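Local coordinates for flavoprotein (Thermotoga maritima, PDB 5V8S) that probably acts as an oxidoreductase, passing electrons between a flavin-binding flavodoxin-like domain and a di-iron centre held in a metallo-beta-lactamase-like domain, at residues P25-L30 against Y55-N60; V64-W69 against I94-E99; D273-F278 against S328-E333. The protein carries 1 engineered substitution. All blocks are in the same frame, centred on the assembly; numbering follows the deposited sequence.

Interaction 1 (P25-L30 against Y55-N60); sequences PEIYVL and YLVKLN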
loop_
_atom_site.group_PDB
_atom_site.type_symbol
_atom_site.label_atom_id
_atom_site.label_comp_id
_atom_site.label_asym_id
_atom_site.label_seq_id
_atom_site.Cartn_x
_atom_site.Cartn_y
_atom_site.Cartn_z
ATOM N N PRO A 25 1.313 -45.452 10.962
ATOM C CA PRO A 25 0.380 -45.388 12.088
ATOM C C PRO A 25 -0.909 -44.686 11.688
ATOM O O PRO A 25 -0.989 -44.095 10.608
ATOM C CB PRO A 25 1.139 -44.566 13.119
ATOM C CG PRO A 25 2.020 -43.691 12.318
ATOM C CD PRO A 25 2.417 -44.486 11.109
ATOM N N GLU A 26 -1.909 -44.751 12.560
ATOM C CA GLU A 26 -3.216 -44.161 12.291
ATOM C C GLU A 26 -3.102 -42.643 12.431
ATOM O O GLU A 26 -2.907 -42.137 13.540
ATOM C CB GLU A 26 -4.205 -44.751 13.294
ATOM C CG GLU A 26 -5.666 -44.486 13.011
ATOM C CD GLU A 26 -6.594 -45.071 14.080
ATOM O OE1 GLU A 26 -6.185 -46.004 14.804
ATOM O OE2 GLU A 26 -7.744 -44.590 14.203
ATOM N N ILE A 27 -3.221 -41.913 11.311
ATOM C CA ILE A 27 -3.047 -40.460 11.291
ATOM C C ILE A 27 -4.256 -39.839 10.618
ATOM O O ILE A 27 -4.661 -40.281 9.537
ATOM C CB ILE A 27 -1.760 -40.038 10.550
ATOM C CG1 ILE A 27 -0.523 -40.602 11.248
ATOM C CG2 ILE A 27 -1.659 -38.511 10.444
ATOM C CD1 ILE A 27 0.729 -40.472 10.435
ATOM N N TYR A 28 -4.812 -38.804 11.249
ATOM C CA TYR A 28 -5.905 -38.004 10.716
ATOM C C TYR A 28 -5.404 -36.597 10.449
ATOM O O TYR A 28 -4.583 -36.062 11.206
ATOM C CB TYR A 28 -7.059 -37.900 11.718
ATOM C CG TYR A 28 -7.703 -39.229 12.023
ATOM C CD1 TYR A 28 -7.117 -40.108 12.922
ATOM C CD2 TYR A 28 -8.892 -39.606 11.417
ATOM C CE1 TYR A 28 -7.689 -41.327 13.201
ATOM C CE2 TYR A 28 -9.471 -40.834 11.689
ATOM C CZ TYR A 28 -8.867 -41.686 12.586
ATOM O OH TYR A 28 -9.429 -42.911 12.862
ATOM N N VAL A 29 -5.918 -35.991 9.386
ATOM C CA VAL A 29 -5.811 -34.546 9.198
ATOM C C VAL A 29 -7.123 -33.905 9.614
ATOM O O VAL A 29 -8.210 -34.444 9.356
ATOM C CB VAL A 29 -5.444 -34.155 7.746
ATOM C CG1 VAL A 29 -6.519 -34.637 6.766
ATOM C CG2 VAL A 29 -5.196 -32.644 7.627
ATOM N N LEU A 30 -7.008 -32.742 10.249
ATOM C CA LEU A 30 -8.123 -31.840 10.525
ATOM C C LEU A 30 -7.776 -30.538 9.818
ATOM O O LEU A 30 -6.868 -29.820 10.253
ATOM C CB LEU A 30 -8.264 -31.595 12.024
ATOM C CG LEU A 30 -8.604 -32.842 12.837
ATOM C CD1 LEU A 30 -8.115 -32.688 14.239
ATOM C CD2 LEU A 30 -10.094 -33.078 12.833
ATOM N N TYR A 55 -3.054 -32.307 12.856
ATOM C CA TYR A 55 -2.986 -33.751 12.675
ATOM C C TYR A 55 -3.160 -34.448 14.013
ATOM O O TYR A 55 -2.740 -33.931 15.052
ATOM C CB TYR A 55 -1.650 -34.181 12.049
ATOM C CG TYR A 55 -1.445 -33.531 10.697
ATOM C CD1 TYR A 55 -0.870 -32.269 10.595
ATOM C CD2 TYR A 55 -1.869 -34.144 9.531
ATOM C CE1 TYR A 55 -0.714 -31.642 9.365
ATOM C CE2 TYR A 55 -1.712 -33.532 8.302
ATOM C CZ TYR A 55 -1.136 -32.288 8.222
ATOM O OH TYR A 55 -0.990 -31.717 6.982
ATOM N N LEU A 56 -3.754 -35.644 13.975
ATOM C CA LEU A 56 -3.878 -36.486 15.159
ATOM C C LEU A 56 -3.285 -37.855 14.855
ATOM O O LEU A 56 -3.679 -38.504 13.878
ATOM C CB LEU A 56 -5.341 -36.643 15.588
ATOM C CG LEU A 56 -5.536 -37.498 16.851
ATOM C CD1 LEU A 56 -5.140 -36.703 18.086
ATOM C CD2 LEU A 56 -6.966 -37.994 16.964
ATOM N N VAL A 57 -2.355 -38.297 15.701
ATOM C CA VAL A 57 -1.727 -39.606 15.563
ATOM C C VAL A 57 -2.233 -40.458 16.715
ATOM O O VAL A 57 -1.973 -40.142 17.875
ATOM C CB VAL A 57 -0.188 -39.529 15.581
ATOM C CG1 VAL A 57 0.408 -40.867 15.139
ATOM C CG2 VAL A 57 0.316 -38.395 14.690
ATOM N N LYS A 58 -2.954 -41.532 16.401
ATOM C CA LYS A 58 -3.507 -42.416 17.417
ATOM C C LYS A 58 -2.616 -43.641 17.508
ATOM O O LYS A 58 -2.480 -44.389 16.535
ATOM C CB LYS A 58 -4.946 -42.800 17.075
ATOM C CG LYS A 58 -5.862 -41.579 17.004
ATOM C CD LYS A 58 -7.334 -41.953 16.839
ATOM C CE LYS A 58 -8.001 -42.275 18.169
ATOM N NZ LYS A 58 -9.468 -42.578 18.001
ATOM N N LEU A 59 -2.003 -43.826 18.667
ATOM C CA LEU A 59 -1.024 -44.885 18.894
ATOM C C LEU A 59 -1.457 -45.751 20.071
ATOM O O LEU A 59 -2.454 -45.485 20.746
ATOM C CB LEU A 59 0.356 -44.264 19.156
ATOM C CG LEU A 59 0.844 -43.327 18.040
ATOM C CD1 LEU A 59 1.993 -42.442 18.496
ATOM C CD2 LEU A 59 1.265 -44.160 16.817
ATOM N N ASN A 60 -0.691 -46.810 20.303
ATOM C CA ASN A 60 -0.909 -47.687 21.448
ATOM C C ASN A 60 -0.344 -46.974 22.666
ATOM O O ASN A 60 0.872 -46.884 22.839
ATOM C CB ASN A 60 -0.227 -49.030 21.216
ATOM C CG ASN A 60 -0.316 -49.949 22.411
ATOM O OD1 ASN A 60 -1.074 -49.717 23.354
ATOM N ND2 ASN A 60 0.457 -51.016 22.368
HETATM O O HOH W 1 -1.598 -46.437 15.053
#
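Tyr55 lies alongside Val29 in an antiparallel ladder that joins strands 26-34 and 50-59, neighbours in a mixed sheet of the metallo-beta-lactamase fold, and the pair shows how such a sheet sorts its two surfaces. On the surface that also carries Ile27 and Val57, Tyr55 CE2 comes within 3.7 Å of Val29 CG2. The buried hydroxyl of Tyr55 is hydrogen-bonded to Pro238 O, and Phe177 meets its ring edge-to-face. The other surface is more polar. There the Lys58 chain runs extended to CD, which rests 3.7 Å from Tyr28 CE1, and then turns (chi3 84°) on its way to Ile84 O, the partner of NZ. Tyr28 OH donates to the anti lone pair of Glu26 OE2 at 2.7 Å, a bond in the plane of the ring that ties two residues of the same strand together. Lys58 NZ stays 4.6 Å from that Glu26 OE2, not a salt bridge, though the opposite charges may still attract weakly. In the backbone Tyr28 and Leu56 exchange both hydrogen bonds. Next to the bond from Lys58 N to Glu26 O, a water links the strands, accepting from Glu26 N at 3.0 Å and donating to Lys58 O at 2.7 Å.

Interaction 2 (V64-W69 against I94-E99); sequences VLIDGW and IVNHTE. With FEO (mu-oxo-diiron), chain C.
Asp67 and Asn96 meet through a two-pronged set of hydrogen bonds, an example of a carboxylate fixing the start of a metal-binding loop. Asp67 OD1 accepts the backbone N of Asn96 at 3.1 Å through its syn lone pair. Asp67 OD2 takes ND2 of Asn96, also at 3.1 Å, on its syn side but 28° out of the carboxylate plane, a tilt that goes with the 66° between the carboxylate and amide planes. A water donates to Asp67 OD1 and to His97 O, extending the grip by one residue. Asn96 itself is held at its other end, where OD1 is hydrogen-bonded to Thr170 OG1. Beyond it the loop delivers two ligands to one iron of the mu-oxo-diiron group: His97 NE2 at 2.2 Å and Glu99 OE1 at 2.1 Å from FE1. Asp166, hydrogen-bonded to His97 ND1, is placed in the second shell and probably fixes the rotation of the ring, while Glu99 N sits over one ring face. Upstream, the backbone is parallel beta: Ile94 N donates to Leu65 O at 2.8 Å, and Asp67 N to Ile94 O at 3.0 Å. Ile66 and Ile94 lie side by side, and Val64 CG1 touches Ile94 CD1 at 3.8 Å. In the sheet, strand 62-66 lies between strands 50-59 and 92-94; Ile94 packs against Met168 and Thr170 of strand 168-172, and Glu99 occupies the N-cap position of helix 100-103.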
loop_
_atom_site.group_PDB
_atom_site.type_symbol
_atom_site.label_atom_id
_atom_site.label_comp_id
_atom_site.label_asym_id
_atom_site.label_seq_id
_atom_site.Cartn_x
_atom_site.Cartn_y
_atom_site.Cartn_z
ATOM N N VAL A 64 -1.585 -38.196 19.948
ATOM C CA VAL A 64 -0.683 -37.060 19.744
ATOM C C VAL A 64 -1.337 -36.084 18.772
ATOM O O VAL A 64 -1.513 -36.394 17.589
ATOM C CB VAL A 64 0.683 -37.513 19.216
ATOM C CG1 VAL A 64 1.646 -36.327 19.107
ATOM C CG2 VAL A 64 1.259 -38.633 20.088
ATOM N N LEU A 65 -1.672 -34.895 19.265
ATOM C CA LEU A 65 -2.166 -33.808 18.423
ATOM C C LEU A 65 -0.983 -32.972 17.961
ATOM O O LEU A 65 -0.095 -32.654 18.755
ATOM C CB LEU A 65 -3.128 -32.925 19.211
ATOM C CG LEU A 65 -3.623 -31.672 18.496
ATOM C CD1 LEU A 65 -4.501 -32.047 17.316
ATOM C CD2 LEU A 65 -4.380 -30.807 19.495
ATOM N N ILE A 66 -0.960 -32.637 16.670
ATOM C CA ILE A 66 0.153 -31.893 16.084
ATOM C C ILE A 66 -0.414 -30.621 15.473
ATOM O O ILE A 66 -1.188 -30.670 14.510
ATOM C CB ILE A 66 0.946 -32.728 15.066
ATOM C CG1 ILE A 66 1.468 -33.991 15.779
ATOM C CG2 ILE A 66 2.111 -31.904 14.472
ATOM C CD1 ILE A 66 2.322 -34.878 14.916
ATOM N N ASP A 67 -0.055 -29.486 16.068
ATOM C CA ASP A 67 -0.477 -28.154 15.643
ATOM C C ASP A 67 -1.984 -27.953 15.843
ATOM O O ASP A 67 -2.617 -28.723 16.574
ATOM C CB ASP A 67 0.048 -27.879 14.227
ATOM C CG ASP A 67 1.602 -27.891 14.172
ATOM O OD1 ASP A 67 2.263 -27.462 15.162
ATOM O OD2 ASP A 67 2.172 -28.358 13.163
ATOM N N GLY A 68 -2.560 -26.905 15.267
ATOM C CA GLY A 68 -3.933 -26.543 15.545
ATOM C C GLY A 68 -4.461 -25.594 14.475
ATOM O O GLY A 68 -3.952 -25.547 13.354
ATOM N N TRP A 69 -5.482 -24.821 14.842
ATOM C CA TRP A 69 -6.133 -23.881 13.935
ATOM C C TRP A 69 -6.106 -22.471 14.518
ATOM O O TRP A 69 -5.889 -22.268 15.712
ATOM C CB TRP A 69 -7.609 -24.234 13.696
ATOM C CG TRP A 69 -7.879 -25.500 12.917
ATOM C CD1 TRP A 69 -6.975 -26.313 12.315
ATOM C CD2 TRP A 69 -9.166 -26.074 12.670
ATOM N NE1 TRP A 69 -7.617 -27.375 11.724
ATOM C CE2 TRP A 69 -8.963 -27.252 11.934
ATOM C CE3 TRP A 69 -10.473 -25.709 13.015
ATOM C CZ2 TRP A 69 -10.010 -28.067 11.529
ATOM C CZ3 TRP A 69 -11.510 -26.522 12.625
ATOM C CH2 TRP A 69 -11.273 -27.682 11.875
ATOM N N ILE A 94 2.152 -31.558 20.066
ATOM C CA ILE A 94 3.406 -31.088 19.480
ATOM C C ILE A 94 3.145 -29.755 18.797
ATOM O O ILE A 94 2.235 -29.637 17.971
ATOM C CB ILE A 94 3.985 -32.105 18.481
ATOM C CG1 ILE A 94 4.362 -33.402 19.218
ATOM C CG2 ILE A 94 5.213 -31.507 17.774
ATOM C CD1 ILE A 94 4.895 -34.520 18.303
ATOM N N VAL A 95 3.927 -28.759 19.167
ATOM C CA VAL A 95 3.814 -27.409 18.625
ATOM C C VAL A 95 5.089 -27.140 17.831
ATOM O O VAL A 95 6.126 -26.774 18.388
ATOM C CB VAL A 95 3.597 -26.379 19.737
ATOM C CG1 VAL A 95 3.481 -24.977 19.155
ATOM C CG2 VAL A 95 2.349 -26.732 20.524
ATOM N N ASN A 96 5.015 -27.313 16.504
ATOM C CA ASN A 96 6.172 -27.085 15.657
ATOM C C ASN A 96 6.499 -25.594 15.524
ATOM O O ASN A 96 7.643 -25.250 15.221
ATOM C CB ASN A 96 5.891 -27.648 14.261
ATOM C CG ASN A 96 5.919 -29.167 14.217
ATOM O OD1 ASN A 96 6.896 -29.793 14.641
ATOM N ND2 ASN A 96 4.843 -29.780 13.693
ATOM N N HIS A 97 5.523 -24.715 15.759
ATOM C CA HIS A 97 5.615 -23.282 15.508
ATOM C C HIS A 97 4.429 -22.668 16.221
ATOM O O HIS A 97 3.325 -23.220 16.182
ATOM C CB HIS A 97 5.545 -23.076 13.981
ATOM C CG HIS A 97 5.484 -21.656 13.479
ATOM N ND1 HIS A 97 6.347 -20.641 13.853
ATOM C CD2 HIS A 97 4.701 -21.129 12.511
ATOM C CE1 HIS A 97 6.064 -19.545 13.169
ATOM N NE2 HIS A 97 5.073 -19.819 12.339
ATOM N N THR A 98 4.666 -21.558 16.912
ATOM C CA THR A 98 3.695 -21.022 17.853
ATOM C C THR A 98 2.846 -19.890 17.290
ATOM O O THR A 98 2.026 -19.336 18.028
ATOM C CB THR A 98 4.402 -20.506 19.107
ATOM O OG1 THR A 98 5.241 -19.396 18.759
ATOM C CG2 THR A 98 5.231 -21.615 19.754
ATOM N N GLU A 99 3.026 -19.510 16.030
ATOM C CA GLU A 99 2.281 -18.367 15.519
ATOM C C GLU A 99 0.782 -18.660 15.626
ATOM O O GLU A 99 0.356 -19.799 15.410
ATOM C CB GLU A 99 2.660 -18.093 14.063
ATOM C CG GLU A 99 2.057 -16.834 13.487
ATOM C CD GLU A 99 2.579 -16.497 12.119
ATOM O OE1 GLU A 99 3.567 -17.088 11.672
ATOM O OE2 GLU A 99 1.992 -15.592 11.478
HETATM FE FE1 FEO C . 4.053 -18.846 10.610
HETATM FE FE2 FEO C . 1.429 -20.741 9.538
HETATM O O FEO C . 2.356 -19.642 10.750
HETATM O O HOH W 2 1.354 -25.251 16.502
HETATM O O HOH W 3 3.072 -17.917 8.865
HETATM O O HOH W 4 1.973 -19.241 7.918
#

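Interaction 3 (D273-F278 against S328-E333); sequences DSMYGF and STYEAE
Met275 threads its side chain past Ser328 and Tyr330 to Glu331, and serves as a worked example of how one flexible chain can join two loops. Its CB lies over the centre of one face of its neighbour Tyr276, 3.9 Å above the ring plane. CG follows, 3.8 Å from Ser328 CB. The sulfur touches two partners that lie to one side of it, SD standing 3.6 Å from Ser328 CB and 4.0 Å from Tyr330 CD2, a Met-aromatic contact in which it approaches the ring obliquely. A bend about the last torsion (chi3 69°) brings the methyl CE to 3.7 Å from Glu331 OE2. Around this thread, Tyr276 turns its edge to the face of Tyr330, with CE2 poised over the ring centre and the planes at 71°, a T-shaped pair. Ser328 OG donates to Asp273 O at 2.8 Å, coming from above the carbonyl plane, and accepts a weak bond from Met275 N. The second subunit packs here too: its Phe132 ring meets that of Phe278, and its Trp164 lies against Tyr276. The segments lie at the C-terminal ends of strands 267-273 and 322-327, neighbours in the parallel sheet, and lead toward helices. Loops at this C-terminal edge form the FMN site in flavodoxins, and 273-278 occupies the place of their phosphate-binding loop, consistent with the same role here.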
loop_
_atom_site.group_PDB
_atom_site.type_symbol
_atom_site.label_atom_id
_atom_site.label_comp_id
_atom_site.label_asym_id
_atom_site.label_seq_id
_atom_site.Cartn_x
_atom_site.Cartn_y
_atom_site.Cartn_z
ATOM N N ASP A 273 4.954 2.596 -12.157
ATOM C CA ASP A 273 3.903 3.527 -11.767
ATOM C C ASP A 273 3.828 4.656 -12.786
ATOM O O ASP A 273 4.848 5.272 -13.116
ATOM C CB ASP A 273 4.040 4.044 -10.308
ATOM C CG ASP A 273 5.360 4.783 -10.010
ATOM O OD1 ASP A 273 6.310 4.754 -10.822
ATOM O OD2 ASP A 273 5.426 5.407 -8.901
ATOM N N SER A 274 2.619 4.917 -13.285
ATOM C CA SER A 274 2.400 5.913 -14.320
ATOM C C SER A 274 1.418 6.893 -13.707
ATOM O O SER A 274 0.212 6.612 -13.648
ATOM C CB SER A 274 1.884 5.244 -15.582
ATOM O OG SER A 274 1.697 6.197 -16.598
ATOM N N MET A 275 1.966 8.012 -13.192
ATOM C CA MET A 275 1.168 9.033 -12.524
ATOM C C MET A 275 0.269 9.749 -13.507
ATOM O O MET A 275 -0.850 10.115 -13.145
ATOM C CB MET A 275 2.076 10.049 -11.819
ATOM C CG MET A 275 2.696 9.548 -10.495
ATOM S SD MET A 275 3.954 10.630 -9.703
ATOM C CE MET A 275 2.923 12.000 -9.199
ATOM N N TYR A 276 0.735 9.942 -14.760
ATOM C CA TYR A 276 -0.011 10.697 -15.762
ATOM C C TYR A 276 -0.089 10.066 -17.140
ATOM O O TYR A 276 -0.817 10.605 -17.972
ATOM C CB TYR A 276 0.565 12.115 -15.976
ATOM C CG TYR A 276 0.981 12.836 -14.710
ATOM C CD1 TYR A 276 0.039 13.251 -13.779
ATOM C CD2 TYR A 276 2.316 13.111 -14.455
ATOM C CE1 TYR A 276 0.416 13.865 -12.616
ATOM C CE2 TYR A 276 2.711 13.738 -13.297
ATOM C CZ TYR A 276 1.757 14.112 -12.378
ATOM O OH TYR A 276 2.163 14.733 -11.231
ATOM N N GLY A 277 0.656 9.003 -17.439
ATOM C CA GLY A 277 0.660 8.407 -18.771
ATOM C C GLY A 277 1.983 8.478 -19.516
ATOM O O GLY A 277 2.191 7.705 -20.467
ATOM N N PHE A 278 2.919 9.307 -19.082
ATOM C CA PHE A 278 4.222 9.366 -19.738
ATOM C C PHE A 278 5.055 8.115 -19.473
ATOM O O PHE A 278 5.724 7.606 -20.383
ATOM C CB PHE A 278 4.956 10.619 -19.302
ATOM C CG PHE A 278 4.294 11.871 -19.773
ATOM C CD1 PHE A 278 4.449 12.293 -21.071
ATOM C CD2 PHE A 278 3.486 12.600 -18.937
ATOM C CE1 PHE A 278 3.831 13.424 -21.526
ATOM C CE2 PHE A 278 2.861 13.760 -19.393
ATOM C CZ PHE A 278 3.038 14.157 -20.686
ATOM N N SER A 328 8.020 6.938 -11.857
ATOM C CA SER A 328 7.650 8.350 -11.833
ATOM C C SER A 328 8.415 9.084 -10.743
ATOM O O SER A 328 8.591 8.575 -9.629
ATOM C CB SER A 328 6.165 8.516 -11.514
ATOM O OG SER A 328 5.306 7.953 -12.497
ATOM N N THR A 329 8.762 10.338 -11.029
ATOM C CA THR A 329 9.487 11.151 -10.073
ATOM C C THR A 329 8.800 12.509 -10.009
ATOM O O THR A 329 7.914 12.691 -9.178
ATOM C CB THR A 329 10.963 11.260 -10.460
ATOM O OG1 THR A 329 11.064 11.883 -11.744
ATOM C CG2 THR A 329 11.635 9.877 -10.497
ATOM N N TYR A 330 9.144 13.443 -10.907
ATOM C CA TYR A 330 8.604 14.802 -10.864
ATOM C C TYR A 330 9.062 15.500 -9.581
ATOM O O TYR A 330 10.250 15.814 -9.453
ATOM C CB TYR A 330 7.075 14.790 -11.064
ATOM C CG TYR A 330 6.667 14.029 -12.328
ATOM C CD1 TYR A 330 6.758 14.629 -13.575
ATOM C CD2 TYR A 330 6.220 12.703 -12.269
ATOM C CE1 TYR A 330 6.407 13.949 -14.727
ATOM C CE2 TYR A 330 5.871 12.002 -13.434
ATOM C CZ TYR A 330 5.958 12.639 -14.652
ATOM O OH TYR A 330 5.621 11.959 -15.814
ATOM N N GLU A 331 8.152 15.720 -8.619
ATOM C CA GLU A 331 8.501 16.405 -7.375
ATOM C C GLU A 331 9.345 15.557 -6.419
ATOM O O GLU A 331 10.078 16.122 -5.596
ATOM C CB GLU A 331 7.219 16.876 -6.662
ATOM C CG GLU A 331 6.353 15.758 -6.041
ATOM C CD GLU A 331 5.495 15.032 -7.091
ATOM O OE1 GLU A 331 5.650 15.339 -8.302
ATOM O OE2 GLU A 331 4.650 14.176 -6.706
ATOM N N ALA A 332 9.271 14.229 -6.505
ATOM C CA ALA A 332 9.933 13.339 -5.551
ATOM C C ALA A 332 10.631 12.232 -6.323
ATOM O O ALA A 332 10.303 11.974 -7.478
ATOM C CB ALA A 332 8.923 12.709 -4.578
ATOM N N GLU A 333 11.591 11.567 -5.673
ATOM C CA GLU A 333 12.326 10.504 -6.344
ATOM C C GLU A 333 11.539 9.203 -6.382
ATOM O O GLU A 333 11.663 8.443 -7.353
ATOM C CB GLU A 333 13.676 10.250 -5.659
ATOM C CG GLU A 333 14.767 11.288 -5.952
ATOM C CD GLU A 333 15.144 11.384 -7.433
ATOM O OE1 GLU A 333 14.821 10.454 -8.210
ATOM O OE2 GLU A 333 15.775 12.399 -7.811
HETATM O O HOH W 5 7.934 6.450 -8.336
#

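Interactions 1 and 2 belong to one sheet: strand 50-59 of the first pairs with strand 62-66 of the second, through Tyr55 O to Ile66 N at 2.7 Å among others, so the sheet passes from antiparallel to parallel pairing. Interaction 3 stands apart in the flavodoxin-like domain, its centre about 48 Å from that of interaction 2 within the chain. All three are largely buried, yet the chemistry shifts with place: a regular ladder in interaction 1, a short parallel pairing that gives way to carboxylate bonds and iron ligands in interaction 2, sulfur and aromatic packing in interaction 3. Across the dimer the distance closes, because Tyr276 of one subunit reaches Glu99 of the other, setting flavodoxin-like loops beside the di-iron site.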